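Local coordinates for protein tRNA (guanine(6)-N2)-methyltransferase (Thermus thermophilus, PDB 3TMA) that catalyses the S-adenosyl-L-methionine-dependent N2-methylation of the guanosine at position 6 of tRNA(Phe), using an RNA-binding THUMP domain fused to a Rossmann-fold methyltransferase domain, at residues A[21-26]-A[53-58]; A[35-40]-A[70-75]. One frame throughout, in Å; residues are numbered along the deposited sequence.

Contact 1: A[21-26]-A[53-58]; sequences WLEATT and KGRVRI
Leu22 and Ile58 form a hydrogen-bonded pair at one end of an antiparallel ladder, with Leu22 N 2.8 Å from Ile58 O and Ile58 N 3.0 Å from Leu22 O. The same double exchange joins Ala24 to Val56, where Ala24 N lies 2.9 Å from Val56 O and both bonds have N-H...O angles of 167°. Past the end of strand 21-25, Thr26 N still reaches Gly54 O at 2.9 Å, the donor now tilted 34° from the carbonyl plane. Gly54, at positive phi, packs close against Thr26 here. At the non-hydrogen-bonded pair Glu23-Arg57 the strands draw in to a CA-CA distance of 4.3 Å, with CA-H...O contacts from Arg57 CA to Leu22 O and from Glu23 CA to Val56 O.

The charged interactions lie on the face that carries Glu23, Thr25, Arg55 and Arg57. Glu23 and Arg57 run side by side, and Glu23 OE1 meets Arg57 NH1 at 3.1 Å in a salt bridge at the guanidinium edge, near its plane, although carboxylate and guanidinium are turned 65° apart. Glu23 OE2 rests 3.4 Å from Arg55 CD and pairs with Arg159, while Asp50 binds both arginines and Glu48 takes Arg57 NH2. With carboxylates and guanidiniums interleaved, Glu23 and Arg57, both buried, probably stay charged.

Apolar contacts fill the reverse face, where Ala24 and Val56 meet Leu34 of helix 31-41. This is antiparallel pairing of neighbouring strands, backed by a helix, in the seven-stranded sheet that runs from the ferredoxin-like region into the THUMP domain.

Contact 2: A[35-40]-A[70-75]; sequences LEELSA and LRLAHH
Glu37 of helix 31-41 sends its carboxylate to the backbone amides of Arg71 and Leu72. Its CG is anti to the backbone N (chi1 -153°) and the chain beyond is extended, which carries the carboxylate across to two successive amides. Glu37 OE2 accepts from Arg71 N at 2.7 Å, nearly straight with an N-H...O angle of 171°. Glu37 OE1 accepts from Leu72 N at 2.9 Å along a more bent path of 143°. Each oxygen uses its syn lone pair, the side facing the other oxygen, and the two bonds together would hold the carboxylate's rotation and tie the loop to the helix.

Leu70 and Leu72 pack against the Glu37 side chain. Leu70 slants across it with CD2 3.6 Å from Glu37 CD, while Leu72 brings CB to 3.5 Å from Glu37 OE1. In a separate apolar contact Leu38 meets Leu70 at about a right angle, methyl to methyl, with Leu38 CD2 3.8 Å from Leu70 CD1. Arg71 lays only its CB and CG beside Glu37 OE2; its guanidinium leads away to Glu220 and Ser223 of helix 216-225.

The arrangement is a helix-borne carboxylate accepting from two consecutive backbone amides of a loop, here where the ferredoxin-like region faces the methyltransferase domain.

Overall arrangement
The two contacts interlock along the chain in the order 21-26, 35-40, 53-58, 70-75, their centres about 9 Å apart. Strand 21-25 leads into helix 31-41, which lies against the sheet of contact 1 and carries one half of contact 2; Val56 CG1 to Leu38 CD1, at 3.7 Å, marks that layer. The loop 70-75 then returns to the end of strand 21-25, where Thr26 OG1 lies 2.7 Å from Leu72 O and Thr25 O 2.6 Å from His74 N, before strand 76-84 takes the other side of strand 21-25. Strand pairing, helix and loop thus form one compact unit. Contact 2 faces the Rossmann-fold domain: the Arg71 side chain lies about 9 Å from that of Thr216, assigned by similarity to S-adenosyl-L-methionine binding.

Contact 1: A[21-26]-A[53-58]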
ATOM      1  N   TRP A  21     -16.235  10.615  -8.201  1.00 29.96           N
ATOM      2  CA  TRP A  21     -14.787  10.549  -7.888  1.00 29.63           C
ATOM      3  C   TRP A  21     -14.435   9.146  -7.466  1.00 27.21           C
ATOM      4  O   TRP A  21     -15.134   8.546  -6.650  1.00 29.39           O
ATOM      5  CB  TRP A  21     -14.430  11.526  -6.753  1.00 29.57           C
ATOM      6  CG  TRP A  21     -14.755  12.985  -7.074  1.00 34.16           C
ATOM      7  CD1 TRP A  21     -16.006  13.583  -7.054  1.00 38.20           C
ATOM      8  CD2 TRP A  21     -13.832  13.999  -7.530  1.00 40.71           C
ATOM      9  NE1 TRP A  21     -15.893  14.917  -7.474  1.00 40.98           N
ATOM     10  CE2 TRP A  21     -14.580  15.178  -7.781  1.00 39.48           C
ATOM     11  CE3 TRP A  21     -12.441  14.027  -7.739  1.00 42.89           C
ATOM     12  CZ2 TRP A  21     -13.970  16.385  -8.174  1.00 50.88           C
ATOM     13  CZ3 TRP A  21     -11.838  15.228  -8.138  1.00 47.27           C
ATOM     14  CH2 TRP A  21     -12.607  16.385  -8.370  1.00 46.54           C
ATOM     15  N   LEU A  22     -13.374   8.593  -8.036  1.00 25.30           N
ATOM     16  CA  LEU A  22     -12.819   7.380  -7.506  1.00 24.97           C
ATOM     17  C   LEU A  22     -11.811   7.823  -6.455  1.00 25.84           C
ATOM     18  O   LEU A  22     -10.890   8.597  -6.763  1.00 24.78           O
ATOM     19  CB  LEU A  22     -12.157   6.595  -8.632  1.00 26.04           C
ATOM     20  CG  LEU A  22     -11.257   5.453  -8.187  1.00 29.18           C
ATOM     21  CD1 LEU A  22     -12.049   4.343  -7.473  1.00 26.23           C
ATOM     22  CD2 LEU A  22     -10.535   4.922  -9.419  1.00 32.45           C
ATOM     23  N   GLU A  23     -11.960   7.340  -5.218  1.00 24.26           N
ATOM     24  CA  GLU A  23     -10.907   7.548  -4.227  1.00 24.11           C
ATOM     25  C   GLU A  23     -10.127   6.259  -3.914  1.00 24.93           C
ATOM     26  O   GLU A  23     -10.720   5.217  -3.618  1.00 25.31           O
ATOM     27  CB  GLU A  23     -11.504   8.140  -2.949  1.00 25.11           C
ATOM     28  CG  GLU A  23     -10.435   8.434  -1.845  1.00 27.43           C
ATOM     29  CD  GLU A  23     -11.009   9.320  -0.712  1.00 35.78           C
ATOM     30  OE1 GLU A  23     -11.117  10.561  -0.913  1.00 33.73           O
ATOM     31  OE2 GLU A  23     -11.380   8.770   0.369  1.00 36.61           O
ATOM     32  N   ALA A  24      -8.808   6.320  -4.012  1.00 24.53           N
ATOM     33  CA  ALA A  24      -7.964   5.194  -3.666  1.00 25.58           C
ATOM     34  C   ALA A  24      -7.151   5.532  -2.407  1.00 25.84           C
ATOM     35  O   ALA A  24      -6.679   6.668  -2.260  1.00 24.53           O
ATOM     36  CB  ALA A  24      -7.013   4.836  -4.851  1.00 25.58           C
ATOM     37  N   THR A  25      -6.982   4.555  -1.517  1.00 25.99           N
ATOM     38  CA  THR A  25      -6.192   4.779  -0.317  1.00 27.19           C
ATOM     39  C   THR A  25      -4.910   3.951  -0.364  1.00 26.75           C
ATOM     40  O   THR A  25      -4.860   2.877  -0.973  1.00 26.04           O
ATOM     41  CB  THR A  25      -6.950   4.376   0.961  1.00 30.26           C
ATOM     42  OG1 THR A  25      -7.256   2.989   0.884  1.00 35.34           O
ATOM     43  CG2 THR A  25      -8.251   5.141   1.084  1.00 29.36           C
ATOM     44  N   THR A  26      -3.870   4.453   0.295  1.00 27.11           N
ATOM     45  CA  THR A  26      -2.567   3.775   0.318  1.00 27.88           C
ATOM     46  C   THR A  26      -1.952   4.105   1.699  1.00 28.42           C
ATOM     47  O   THR A  26      -2.597   4.775   2.509  1.00 28.24           O
ATOM     48  CB  THR A  26      -1.686   4.282  -0.872  1.00 29.92           C
ATOM     49  OG1 THR A  26      -0.474   3.523  -0.963  1.00 30.71           O
ATOM     50  CG2 THR A  26      -1.352   5.821  -0.752  1.00 25.26           C
ATOM     51  N   LYS A  53      -2.201  11.950   4.117  1.00 32.27           N
ATOM     52  CA  LYS A  53      -3.423  11.211   4.473  1.00 32.95           C
ATOM     53  C   LYS A  53      -3.557   9.872   3.723  1.00 31.07           C
ATOM     54  O   LYS A  53      -4.413   9.062   4.038  1.00 30.45           O
ATOM     55  CB  LYS A  53      -4.666  12.082   4.184  1.00 34.53           C
ATOM     56  CG  LYS A  53      -4.804  13.342   5.108  1.00 39.46           C
ATOM     57  CD  LYS A  53      -4.937  12.925   6.566  1.00 44.03           C
ATOM     58  CE  LYS A  53      -4.940  14.133   7.505  1.00 56.17           C
ATOM     59  NZ  LYS A  53      -6.276  14.322   8.143  1.00 60.85           N
ATOM     60  N   GLY A  54      -2.686   9.605   2.767  1.00 29.52           N
ATOM     61  CA  GLY A  54      -2.813   8.354   2.036  1.00 29.49           C
ATOM     62  C   GLY A  54      -4.023   8.287   1.095  1.00 28.68           C
ATOM     63  O   GLY A  54      -4.626   7.210   0.970  1.00 29.39           O
ATOM     64  N   ARG A  55      -4.447   9.411   0.505  1.00 24.73           N
ATOM     65  CA  ARG A  55      -5.660   9.341  -0.360  1.00 27.05           C
ATOM     66  C   ARG A  55      -5.374  10.070  -1.655  1.00 26.03           C
ATOM     67  O   ARG A  55      -4.815  11.159  -1.618  1.00 27.04           O
ATOM     68  CB  ARG A  55      -6.885  10.039   0.276  1.00 27.17           C
ATOM     69  CG  ARG A  55      -7.420   9.363   1.527  1.00 33.74           C
ATOM     70  CD  ARG A  55      -8.673  10.055   2.058  1.00 37.37           C
ATOM     71  NE  ARG A  55      -8.468  11.446   2.499  1.00 36.50           N
ATOM     72  CZ  ARG A  55      -8.572  11.839   3.768  1.00 36.85           C
ATOM     73  NH1 ARG A  55      -8.807  10.935   4.702  1.00 34.75           N
ATOM     74  NH2 ARG A  55      -8.424  13.116   4.106  1.00 36.36           N
ATOM     75  N   VAL A  56      -5.799   9.494  -2.778  1.00 25.03           N
ATOM     76  CA  VAL A  56      -5.859  10.225  -4.057  1.00 24.65           C
ATOM     77  C   VAL A  56      -7.251  10.079  -4.655  1.00 24.43           C
ATOM     78  O   VAL A  56      -7.817   8.959  -4.640  1.00 22.54           O
ATOM     79  CB  VAL A  56      -4.836   9.639  -5.038  1.00 24.15           C
ATOM     80  CG1 VAL A  56      -4.931  10.386  -6.424  1.00 24.40           C
ATOM     81  CG2 VAL A  56      -3.382   9.835  -4.405  1.00 28.44           C
ATOM     82  N   ARG A  57      -7.763  11.152  -5.265  1.00 25.46           N
ATOM     83  CA  ARG A  57      -9.096  11.080  -5.944  1.00 28.17           C
ATOM     84  C   ARG A  57      -8.917  11.496  -7.387  1.00 29.91           C
ATOM     85  O   ARG A  57      -8.184  12.459  -7.654  1.00 30.58           O
ATOM     86  CB  ARG A  57     -10.095  12.080  -5.336  1.00 27.81           C
ATOM     87  CG  ARG A  57     -10.646  11.682  -4.007  1.00 29.08           C
ATOM     88  CD  ARG A  57     -11.663  12.742  -3.479  1.00 31.32           C
ATOM     89  NE  ARG A  57     -11.041  14.038  -3.228  1.00 31.43           N
ATOM     90  CZ  ARG A  57     -10.159  14.282  -2.245  1.00 40.50           C
ATOM     91  NH1 ARG A  57      -9.823  13.335  -1.368  1.00 38.68           N
ATOM     92  NH2 ARG A  57      -9.582  15.479  -2.144  1.00 38.95           N
ATOM     93  N   ILE A  58      -9.625  10.809  -8.286  1.00 26.40           N
ATOM     94  CA  ILE A  58      -9.663  11.104  -9.732  1.00 29.44           C
ATOM     95  C   ILE A  58     -11.167  11.292 -10.065  1.00 28.55           C
ATOM     96  O   ILE A  58     -11.968  10.396  -9.733  1.00 26.93           O
ATOM     97  CB  ILE A  58      -9.192   9.823 -10.555  1.00 29.98           C
ATOM     98  CG1 ILE A  58      -7.821   9.349 -10.068  1.00 35.06           C
ATOM     99  CG2 ILE A  58      -9.132  10.078 -12.060  1.00 33.41           C
ATOM    100  CD1 ILE A  58      -6.793  10.388 -10.178  1.00 33.23           C
TER

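Contact 2: A[35-40]-A[70-75]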
ATOM      1  N   LEU A  35      -0.616   8.326  -7.177  1.00 25.96           N
ATOM      2  CA  LEU A  35      -1.080   9.263  -8.198  1.00 27.22           C
ATOM      3  C   LEU A  35      -0.489   8.932  -9.581  1.00 28.14           C
ATOM      4  O   LEU A  35      -1.212   8.946 -10.579  1.00 29.52           O
ATOM      5  CB  LEU A  35      -0.743  10.707  -7.803  1.00 27.03           C
ATOM      6  CG  LEU A  35      -0.994  11.774  -8.851  1.00 32.97           C
ATOM      7  CD1 LEU A  35      -2.485  11.836  -9.159  1.00 30.71           C
ATOM      8  CD2 LEU A  35      -0.440  13.149  -8.393  1.00 32.38           C
ATOM      9  N   GLU A  36       0.778   8.551  -9.629  1.00 29.91           N
ATOM     10  CA  GLU A  36       1.383   8.107 -10.898  1.00 32.07           C
ATOM     11  C   GLU A  36       0.720   6.858 -11.480  1.00 33.04           C
ATOM     12  O   GLU A  36       0.514   6.772 -12.716  1.00 33.11           O
ATOM     13  CB  GLU A  36       2.893   7.891 -10.766  1.00 31.71           C
ATOM     14  CG  GLU A  36       3.609   9.186 -10.405  1.00 35.94           C
ATOM     15  CD  GLU A  36       5.057   9.004  -9.924  1.00 44.60           C
ATOM     16  OE1 GLU A  36       5.649   7.907 -10.081  1.00 41.64           O
ATOM     17  OE2 GLU A  36       5.598   9.994  -9.373  1.00 47.55           O
ATOM     18  N   GLU A  37       0.494   5.848 -10.629  1.00 32.03           N
ATOM     19  CA  GLU A  37      -0.257   4.636 -11.082  1.00 31.41           C
ATOM     20  C   GLU A  37      -1.648   4.963 -11.616  1.00 30.12           C
ATOM     21  O   GLU A  37      -2.040   4.497 -12.691  1.00 30.76           O
ATOM     22  CB  GLU A  37      -0.357   3.582  -9.961  1.00 30.39           C
ATOM     23  CG  GLU A  37      -0.484   2.195 -10.560  1.00 35.88           C
ATOM     24  CD  GLU A  37      -0.623   1.072  -9.529  1.00 42.23           C
ATOM     25  OE1 GLU A  37      -0.841   1.367  -8.319  1.00 41.20           O
ATOM     26  OE2 GLU A  37      -0.547  -0.108  -9.952  1.00 39.81           O
ATOM     27  N   LEU A  38      -2.416   5.749 -10.869  1.00 28.71           N
ATOM     28  CA  LEU A  38      -3.750   6.141 -11.316  1.00 29.60           C
ATOM     29  C   LEU A  38      -3.741   6.929 -12.622  1.00 32.27           C
ATOM     30  O   LEU A  38      -4.605   6.734 -13.512  1.00 32.41           O
ATOM     31  CB  LEU A  38      -4.487   6.938 -10.231  1.00 27.78           C
ATOM     32  CG  LEU A  38      -5.140   6.139  -9.106  1.00 32.16           C
ATOM     33  CD1 LEU A  38      -5.424   7.061  -7.875  1.00 31.45           C
ATOM     34  CD2 LEU A  38      -6.456   5.483  -9.600  1.00 33.21           C
ATOM     35  N   SER A  39      -2.759   7.813 -12.758  1.00 33.07           N
ATOM     36  CA  SER A  39      -2.690   8.710 -13.903  0.50 34.46           C
ATOM     37  C   SER A  39      -2.365   7.922 -15.162  1.00 35.52           C
ATOM     38  O   SER A  39      -2.796   8.271 -16.242  1.00 36.28           O
ATOM     39  CB  SER A  39      -1.609   9.780 -13.664  0.50 35.67           C
ATOM     40  OG  SER A  39      -1.656  10.774 -14.666  0.50 37.39           O
ATOM     41  N   ALA A  40      -1.572   6.866 -15.019  1.00 35.60           N
ATOM     42  CA  ALA A  40      -1.296   6.011 -16.175  1.00 39.00           C
ATOM     43  C   ALA A  40      -2.525   5.165 -16.554  1.00 42.53           C
ATOM     44  O   ALA A  40      -2.755   4.854 -17.733  1.00 43.71           O
ATOM     45  CB  ALA A  40      -0.072   5.132 -15.918  1.00 40.60           C
ATOM     46  N   LEU A  70      -4.686  -2.024  -9.482  1.00 32.24           N
ATOM     47  CA  LEU A  70      -3.751  -1.068  -8.844  1.00 30.58           C
ATOM     48  C   LEU A  70      -2.883  -1.796  -7.836  1.00 30.98           C
ATOM     49  O   LEU A  70      -3.380  -2.582  -7.040  1.00 32.08           O
ATOM     50  CB  LEU A  70      -4.524   0.055  -8.141  1.00 28.85           C
ATOM     51  CG  LEU A  70      -5.196   1.026  -9.102  1.00 30.01           C
ATOM     52  CD1 LEU A  70      -6.225   1.927  -8.380  1.00 28.81           C
ATOM     53  CD2 LEU A  70      -4.147   1.837  -9.866  1.00 28.62           C
ATOM     54  N   ARG A  71      -1.581  -1.574  -7.906  1.00 30.00           N
ATOM     55  CA  ARG A  71      -0.660  -2.209  -6.983  1.00 31.48           C
ATOM     56  C   ARG A  71      -0.260  -1.318  -5.801  1.00 29.83           C
ATOM     57  O   ARG A  71       0.400  -1.797  -4.874  1.00 30.31           O
ATOM     58  CB  ARG A  71       0.589  -2.665  -7.736  1.00 33.11           C
ATOM     59  CG  ARG A  71       0.248  -3.678  -8.828  1.00 42.62           C
ATOM     60  CD  ARG A  71       0.519  -5.017  -8.274  1.00 55.09           C
ATOM     61  NE  ARG A  71       1.082  -5.858  -9.301  1.00 64.40           N
ATOM     62  CZ  ARG A  71       1.596  -7.059  -9.097  1.00 68.04           C
ATOM     63  NH1 ARG A  71       1.731  -7.537  -7.867  1.00 63.04           N
ATOM     64  NH2 ARG A  71       2.024  -7.757 -10.142  1.00 72.30           N
ATOM     65  N   LEU A  72      -0.631  -0.042  -5.814  1.00 26.80           N
ATOM     66  CA  LEU A  72      -0.314   0.781  -4.649  1.00 27.65           C
ATOM     67  C   LEU A  72      -1.549   1.099  -3.801  1.00 28.85           C
ATOM     68  O   LEU A  72      -1.470   1.927  -2.905  1.00 27.96           O
ATOM     69  CB  LEU A  72       0.355   2.078  -5.092  1.00 25.71           C
ATOM     70  CG  LEU A  72       1.766   1.813  -5.659  1.00 32.45           C
ATOM     71  CD1 LEU A  72       2.184   2.913  -6.636  1.00 36.16           C
ATOM     72  CD2 LEU A  72       2.752   1.670  -4.491  1.00 30.84           C
ATOM     73  N   ALA A  73      -2.683   0.458  -4.079  1.00 25.54           N
ATOM     74  CA  ALA A  73      -3.904   0.819  -3.355  1.00 25.55           C
ATOM     75  C   ALA A  73      -4.287  -0.219  -2.321  1.00 25.70           C
ATOM     76  O   ALA A  73      -4.112  -1.424  -2.536  1.00 26.96           O
ATOM     77  CB  ALA A  73      -5.072   1.057  -4.332  1.00 24.39           C
ATOM     78  N   HIS A  74      -4.853   0.244  -1.218  1.00 25.93           N
ATOM     79  CA  HIS A  74      -5.457  -0.671  -0.248  0.50 28.52           C
ATOM     80  C   HIS A  74      -6.945  -0.837  -0.544  1.00 29.69           C
ATOM     81  O   HIS A  74      -7.371  -1.936  -0.946  1.00 31.64           O
ATOM     82  CB  HIS A  74      -5.245  -0.171   1.176  0.50 29.68           C
ATOM     83  CG  HIS A  74      -3.827  -0.241   1.622  0.50 31.17           C
ATOM     84  ND1 HIS A  74      -3.092  -1.410   1.590  0.50 31.85           N
ATOM     85  CD2 HIS A  74      -3.011   0.706   2.141  0.50 35.49           C
ATOM     86  CE1 HIS A  74      -1.889  -1.176   2.082  0.50 33.68           C
ATOM     87  NE2 HIS A  74      -1.799   0.114   2.367  0.50 30.62           N
ATOM     88  N   HIS A  75      -7.716   0.250  -0.467  1.00 27.69           N
ATOM     89  CA  HIS A  75      -9.173   0.242  -0.733  1.00 28.30           C
ATOM     90  C   HIS A  75      -9.534   1.242  -1.833  1.00 28.72           C
ATOM     91  O   HIS A  75      -8.803   2.219  -2.071  1.00 27.67           O
ATOM     92  CB  HIS A  75      -9.990   0.566   0.558  1.00 29.77           C
ATOM     93  CG  HIS A  75     -10.265  -0.641   1.413  1.00 34.01           C
ATOM     94  ND1 HIS A  75     -10.790  -1.819   0.902  1.00 41.47           N
ATOM     95  CD2 HIS A  75     -10.030  -0.878   2.727  1.00 43.08           C
ATOM     96  CE1 HIS A  75     -10.912  -2.708   1.872  1.00 39.99           C
ATOM     97  NE2 HIS A  75     -10.464  -2.158   2.993  1.00 44.49           N
TER